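Local coordinates for protein putative aldehyde dehydrogenase AldY (Bacillus subtilis, PDB 4DNG) that probably oxidises aldehydes to carboxylates with NAD(+) as an aldehyde dehydrogenase and may help protect cells against stress from ethanol and related compounds, at residues Lys306-Val311 against Glu351-Gly356; Gly217-Pro222 against Gly236-Glu241. All blocks are in the same frame, centred on the assembly; numbering follows the deposited sequence.

Interaction 2 comes first along the chain and closes before interaction 1 opens. The two lie on opposite sides of the chain's centre, with their centres 42 Å apart and nearest atoms about 28 Å apart, so they do not touch. They belong to different sheets. Interaction 2 joins helices 217-220 and 233-246, which bracket strand 226-231 of the sheet that, as in relatives, carries the coenzyme. Interaction 1 joins helix 297-313 to strand 351-354 of the second sheet, which in this family forms the catalytic domain. Interaction 2 therefore lies beside the probable NAD(+) site, which includes G236, whereas interaction 1 packs the flank of the other sheet, away from the annotated sites.

Interaction 1: residues Lys306-Val311 against Glu351-Gly356; sequences KFTARV and ELAVEG
T308 OG1 is gripped within its own helix, where the hydroxyl shares its single proton between the carbonyl oxygens V304 O, the stronger partner, and E305 O. A chi1 of 51° tucks OG1 back over the backbone of its own helix and leaves CG2 pointing at the strand. T308 CG2 lies 3.8 Å from A353 CB, and T308 CB itself comes 3.7 Å from V354 CG2. T308 CG2 also meets V354 CG2 at 3.8 Å, so the valine methyl rests against both carbons of the threonine as the two side chains cross obliquely. The other valine branch, set anti to the backbone N by a chi1 of 174°, faces the next turn of the helix, where V354 CG1 lies 4.5 Å from V311 CG1, a looser contact. V311 meanwhile lays CG2 over one face of the F307 ring, 3.5 Å above its plane and offset toward the rim. The interface is thus wholly aliphatic and small, burying 143 Å² in all, with T308 turning its polar end back to its helix. A353 and V354 together stand opposite the single residue V367, a classic beta bulge, and both CB atoms are directed to the helix. Helix 297-313 packs along one side of this bulged strand, 351-354, which pairs antiparallel with strand 362-369; F307 touches V367 of that neighbour and A275 and I276 of helix 268-281, while V311 touches P365 and, on the same helix, F280.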
loop_
_atom_site.group_PDB
_atom_site.type_symbol
_atom_site.label_atom_id
_atom_site.label_comp_id
_atom_site.label_asym_id
_atom_site.label_seq_id
_atom_site.Cartn_x
_atom_site.Cartn_y
_atom_site.Cartn_z
ATOM N N LYS A 306 -28.984 -27.467 -18.502
ATOM C CA LYS A 306 -27.711 -27.722 -19.172
ATOM C C LYS A 306 -26.541 -27.863 -18.202
ATOM O O LYS A 306 -25.732 -28.789 -18.336
ATOM C CB LYS A 306 -27.418 -26.635 -20.210
ATOM C CG LYS A 306 -27.935 -26.979 -21.591
ATOM C CD LYS A 306 -28.200 -25.743 -22.425
ATOM C CE LYS A 306 -29.418 -25.987 -23.300
ATOM N NZ LYS A 306 -29.713 -24.805 -24.144
ATOM N N PHE A 307 -26.459 -26.943 -17.237
ATOM C CA PHE A 307 -25.384 -26.942 -16.239
ATOM C C PHE A 307 -25.488 -28.160 -15.338
ATOM O O PHE A 307 -24.475 -28.767 -15.042
ATOM C CB PHE A 307 -25.372 -25.642 -15.409
ATOM C CG PHE A 307 -24.230 -25.560 -14.429
ATOM C CD1 PHE A 307 -22.994 -25.039 -14.815
ATOM C CD2 PHE A 307 -24.383 -26.023 -13.115
ATOM C CE1 PHE A 307 -21.931 -24.975 -13.909
ATOM C CE2 PHE A 307 -23.333 -25.972 -12.215
ATOM C CZ PHE A 307 -22.105 -25.446 -12.613
ATOM N N THR A 308 -26.710 -28.509 -14.919
ATOM C CA THR A 308 -26.951 -29.701 -14.092
ATOM C C THR A 308 -26.610 -30.995 -14.825
ATOM O O THR A 308 -25.854 -31.826 -14.305
ATOM C CB THR A 308 -28.412 -29.808 -13.590
ATOM O OG1 THR A 308 -29.316 -29.660 -14.693
ATOM C CG2 THR A 308 -28.710 -28.754 -12.543
ATOM N N ALA A 309 -27.160 -31.168 -16.025
ATOM C CA ALA A 309 -26.882 -32.375 -16.798
ATOM C C ALA A 309 -25.371 -32.565 -16.963
ATOM O O ALA A 309 -24.861 -33.671 -16.757
ATOM C CB ALA A 309 -27.566 -32.331 -18.154
ATOM N N ARG A 310 -24.666 -31.481 -17.298
ATOM C CA ARG A 310 -23.242 -31.546 -17.640
ATOM C C ARG A 310 -22.376 -31.890 -16.419
ATOM O O ARG A 310 -21.430 -32.679 -16.519
ATOM C CB ARG A 310 -22.803 -30.241 -18.329
ATOM C CG ARG A 310 -21.358 -30.181 -18.817
ATOM C CD ARG A 310 -21.068 -31.090 -20.003
ATOM N NE ARG A 310 -19.662 -31.017 -20.412
ATOM C CZ ARG A 310 -18.671 -31.745 -19.892
ATOM N NH1 ARG A 310 -18.910 -32.626 -18.925
ATOM N NH2 ARG A 310 -17.433 -31.592 -20.344
ATOM N N VAL A 311 -22.739 -31.310 -15.275
ATOM C CA VAL A 311 -22.053 -31.522 -13.992
ATOM C C VAL A 311 -22.173 -32.977 -13.545
ATOM O O VAL A 311 -21.213 -33.561 -13.030
ATOM C CB VAL A 311 -22.602 -30.555 -12.905
ATOM C CG1 VAL A 311 -22.265 -31.018 -11.499
ATOM C CG2 VAL A 311 -22.091 -29.143 -13.145
ATOM N N GLU A 351 -33.289 -25.436 -2.621
ATOM C CA GLU A 351 -33.345 -26.633 -3.455
ATOM C C GLU A 351 -31.946 -27.137 -3.808
ATOM O O GLU A 351 -30.988 -26.373 -3.877
ATOM C CB GLU A 351 -34.161 -26.375 -4.731
ATOM C CG GLU A 351 -34.404 -27.620 -5.582
ATOM C CD GLU A 351 -35.132 -27.351 -6.887
ATOM O OE1 GLU A 351 -35.363 -26.171 -7.231
ATOM O OE2 GLU A 351 -35.474 -28.334 -7.579
ATOM N N LEU A 352 -31.845 -28.438 -4.021
ATOM C CA LEU A 352 -30.618 -29.049 -4.466
ATOM C C LEU A 352 -30.957 -29.787 -5.745
ATOM O O LEU A 352 -31.533 -30.873 -5.707
ATOM C CB LEU A 352 -30.087 -30.017 -3.400
ATOM C CG LEU A 352 -28.733 -30.698 -3.596
ATOM C CD1 LEU A 352 -27.608 -29.676 -3.696
ATOM C CD2 LEU A 352 -28.470 -31.639 -2.438
ATOM N N ALA A 353 -30.630 -29.170 -6.877
ATOM C CA ALA A 353 -30.871 -29.786 -8.180
ATOM C C ALA A 353 -30.000 -31.024 -8.368
ATOM O O ALA A 353 -30.490 -32.072 -8.795
ATOM C CB ALA A 353 -30.644 -28.789 -9.303
ATOM N N VAL A 354 -28.718 -30.896 -8.028
ATOM C CA VAL A 354 -27.782 -32.016 -8.111
ATOM C C VAL A 354 -27.202 -32.331 -6.731
ATOM O O VAL A 354 -26.544 -31.493 -6.115
ATOM C CB VAL A 354 -26.658 -31.734 -9.135
ATOM C CG1 VAL A 354 -25.608 -32.834 -9.115
ATOM C CG2 VAL A 354 -27.236 -31.577 -10.531
ATOM N N GLU A 355 -27.454 -33.541 -6.248
ATOM C CA GLU A 355 -26.952 -33.959 -4.943
ATOM C C GLU A 355 -25.697 -34.811 -5.061
ATOM O O GLU A 355 -25.731 -35.900 -5.624
ATOM C CB GLU A 355 -28.029 -34.714 -4.172
ATOM C CG GLU A 355 -27.635 -35.061 -2.745
ATOM C CD GLU A 355 -28.830 -35.234 -1.821
ATOM O OE1 GLU A 355 -29.986 -35.323 -2.309
ATOM O OE2 GLU A 355 -28.608 -35.281 -0.593
ATOM N N GLY A 356 -24.589 -34.302 -4.534
ATOM C CA GLY A 356 -23.346 -35.066 -4.494
ATOM C C GLY A 356 -23.301 -35.999 -3.295
ATOM O O GLY A 356 -24.313 -36.190 -2.606
#

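Interaction 2: residues Gly217-Pro222 against Gly236-Glu241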
loop_
_atom_site.group_PDB
_atom_site.type_symbol
_atom_site.label_atom_id
_atom_site.label_comp_id
_atom_site.label_asym_id
_atom_site.label_seq_id
_atom_site.Cartn_x
_atom_site.Cartn_y
_atom_site.Cartn_z
ATOM N N GLY A 217 6.193 -14.966 13.003
ATOM C CA GLY A 217 7.532 -14.856 12.388
ATOM C C GLY A 217 7.691 -14.346 10.949
ATOM O O GLY A 217 8.658 -13.648 10.652
ATOM N N MET A 218 6.758 -14.676 10.049
ATOM C CA MET A 218 6.817 -14.176 8.679
ATOM C C MET A 218 6.384 -12.701 8.596
ATOM O O MET A 218 6.591 -12.041 7.566
ATOM C CB MET A 218 5.934 -15.040 7.769
ATOM C CG MET A 218 6.414 -16.484 7.592
ATOM S SD MET A 218 7.936 -16.571 6.629
ATOM C CE MET A 218 7.435 -16.038 5.016
ATOM N N LEU A 219 5.820 -12.191 9.699
ATOM C CA LEU A 219 5.099 -10.946 9.708
ATOM C C LEU A 219 5.828 -9.877 10.497
ATOM O O LEU A 219 5.869 -8.710 10.090
ATOM C CB LEU A 219 3.707 -11.162 10.309
ATOM C CG LEU A 219 2.756 -12.249 9.766
ATOM C CD1 LEU A 219 1.347 -12.084 10.348
ATOM C CD2 LEU A 219 2.696 -12.261 8.249
ATOM N N THR A 220 6.414 -10.290 11.614
ATOM C CA THR A 220 6.950 -9.392 12.645
ATOM C C THR A 220 8.416 -9.022 12.433
ATOM O O THR A 220 8.915 -8.023 12.970
ATOM C CB THR A 220 6.876 -10.087 14.017
ATOM O OG1 THR A 220 5.506 -10.334 14.353
ATOM C CG2 THR A 220 7.464 -9.188 15.079
ATOM N N ASN A 221 9.133 -9.861 11.701
ATOM C CA ASN A 221 10.533 -9.639 11.532
ATOM C C ASN A 221 10.676 -8.257 10.903
ATOM O O ASN A 221 9.983 -7.950 9.915
ATOM C CB ASN A 221 11.159 -10.737 10.664
ATOM C CG ASN A 221 12.675 -10.698 10.690
ATOM O OD1 ASN A 221 13.274 -9.695 10.330
ATOM N ND2 ASN A 221 13.296 -11.781 11.118
ATOM N N PRO A 222 11.521 -7.396 11.506
ATOM C CA PRO A 222 11.670 -6.052 10.938
ATOM C C PRO A 222 12.239 -6.068 9.528
ATOM O O PRO A 222 11.940 -5.143 8.769
ATOM C CB PRO A 222 12.625 -5.321 11.906
ATOM C CG PRO A 222 12.962 -6.285 12.999
ATOM C CD PRO A 222 12.093 -7.512 12.861
ATOM N N GLY A 236 -5.664 -12.223 6.771
ATOM C CA GLY A 236 -5.451 -10.936 6.096
ATOM C C GLY A 236 -5.508 -9.738 7.043
ATOM O O GLY A 236 -4.586 -8.923 7.076
ATOM N N ARG A 237 -6.576 -9.626 7.834
ATOM C CA ARG A 237 -6.693 -8.486 8.731
ATOM C C ARG A 237 -5.533 -8.476 9.723
ATOM O O ARG A 237 -4.994 -7.417 10.063
ATOM C CB ARG A 237 -8.050 -8.482 9.452
ATOM C CG ARG A 237 -9.245 -8.499 8.496
ATOM C CD ARG A 237 -10.593 -8.331 9.195
ATOM N NE ARG A 237 -11.366 -7.450 8.350
ATOM C CZ ARG A 237 -12.395 -7.815 7.611
ATOM N NH1 ARG A 237 -12.979 -6.913 6.850
ATOM N NH2 ARG A 237 -12.847 -9.053 7.656
ATOM N N HIS A 238 -5.145 -9.668 10.169
ATOM C CA HIS A 238 -4.043 -9.846 11.107
ATOM C C HIS A 238 -2.737 -9.402 10.476
ATOM O O HIS A 238 -1.915 -8.742 11.117
ATOM C CB HIS A 238 -4.016 -11.318 11.536
ATOM C CG HIS A 238 -3.017 -11.660 12.630
ATOM N ND1 HIS A 238 -3.239 -11.391 13.927
ATOM C CD2 HIS A 238 -1.794 -12.343 12.573
ATOM C CE1 HIS A 238 -2.192 -11.824 14.655
ATOM N NE2 HIS A 238 -1.320 -12.423 13.823
ATOM N N ILE A 239 -2.528 -9.741 9.212
ATOM C CA ILE A 239 -1.357 -9.251 8.497
ATOM C C ILE A 239 -1.434 -7.729 8.305
ATOM O O ILE A 239 -0.470 -7.007 8.562
ATOM C CB ILE A 239 -1.220 -9.937 7.132
ATOM C CG1 ILE A 239 -0.925 -11.402 7.364
ATOM C CG2 ILE A 239 -0.143 -9.236 6.281
ATOM C CD1 ILE A 239 -1.172 -12.272 6.159
ATOM N N GLY A 240 -2.592 -7.246 7.876
ATOM C CA GLY A 240 -2.780 -5.815 7.609
ATOM C C GLY A 240 -2.459 -4.936 8.797
ATOM O O GLY A 240 -1.902 -3.847 8.662
ATOM N N GLU A 241 -2.796 -5.424 9.976
ATOM C CA GLU A 241 -2.547 -4.668 11.182
ATOM C C GLU A 241 -1.048 -4.655 11.498
ATOM O O GLU A 241 -0.469 -3.601 11.786
ATOM C CB GLU A 241 -3.396 -5.268 12.291
ATOM C CG GLU A 241 -2.960 -5.078 13.728
ATOM C CD GLU A 241 -3.528 -6.178 14.602
ATOM O OE1 GLU A 241 -4.291 -5.887 15.543
ATOM O OE2 GLU A 241 -3.232 -7.356 14.309
#
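L219 turns CG beside its backbone N (chi1 -54°) and extends its chain at chi2 -169°, which carries both methyls to segment 236-241 of helix 233-246, while H238 swings its ring anti to the backbone N (chi1 -174°) to meet one of them, CD1. I239 CG1 lies 3.8 Å from L219 CD1 and also 3.8 Å from L219 CD2, so the leucine fork straddles the isoleucine methylene. L219 CD1 approaches the imidazole obliquely, 3.9 Å from H238 CD2. In both pairs the side chains cross at about a right angle, and these three residues account for the 121 Å² buried between the segments. The far end of the imidazole is fixed by a hydrogen bond between H238 NE2 and D216 OD2, which ties the ring to the residue just before the short, weakly bonded helix of L219. I227 of strand 226-231 packs against both L219 and I239. On helix 233-246, E241 forms a salt bridge with R245 of the second subunit, so this helix also takes part in the dimer interface. G236 belongs by similarity to the NAD(+) site, and the I239 side chain lies about 10 Å from that of E253, the predicted active-site glutamate. A strand, a glycine-containing turn and a helix in succession, 226-231 to 233-246, are characteristic of the Rossmann-like coenzyme domain of aldehyde dehydrogenases.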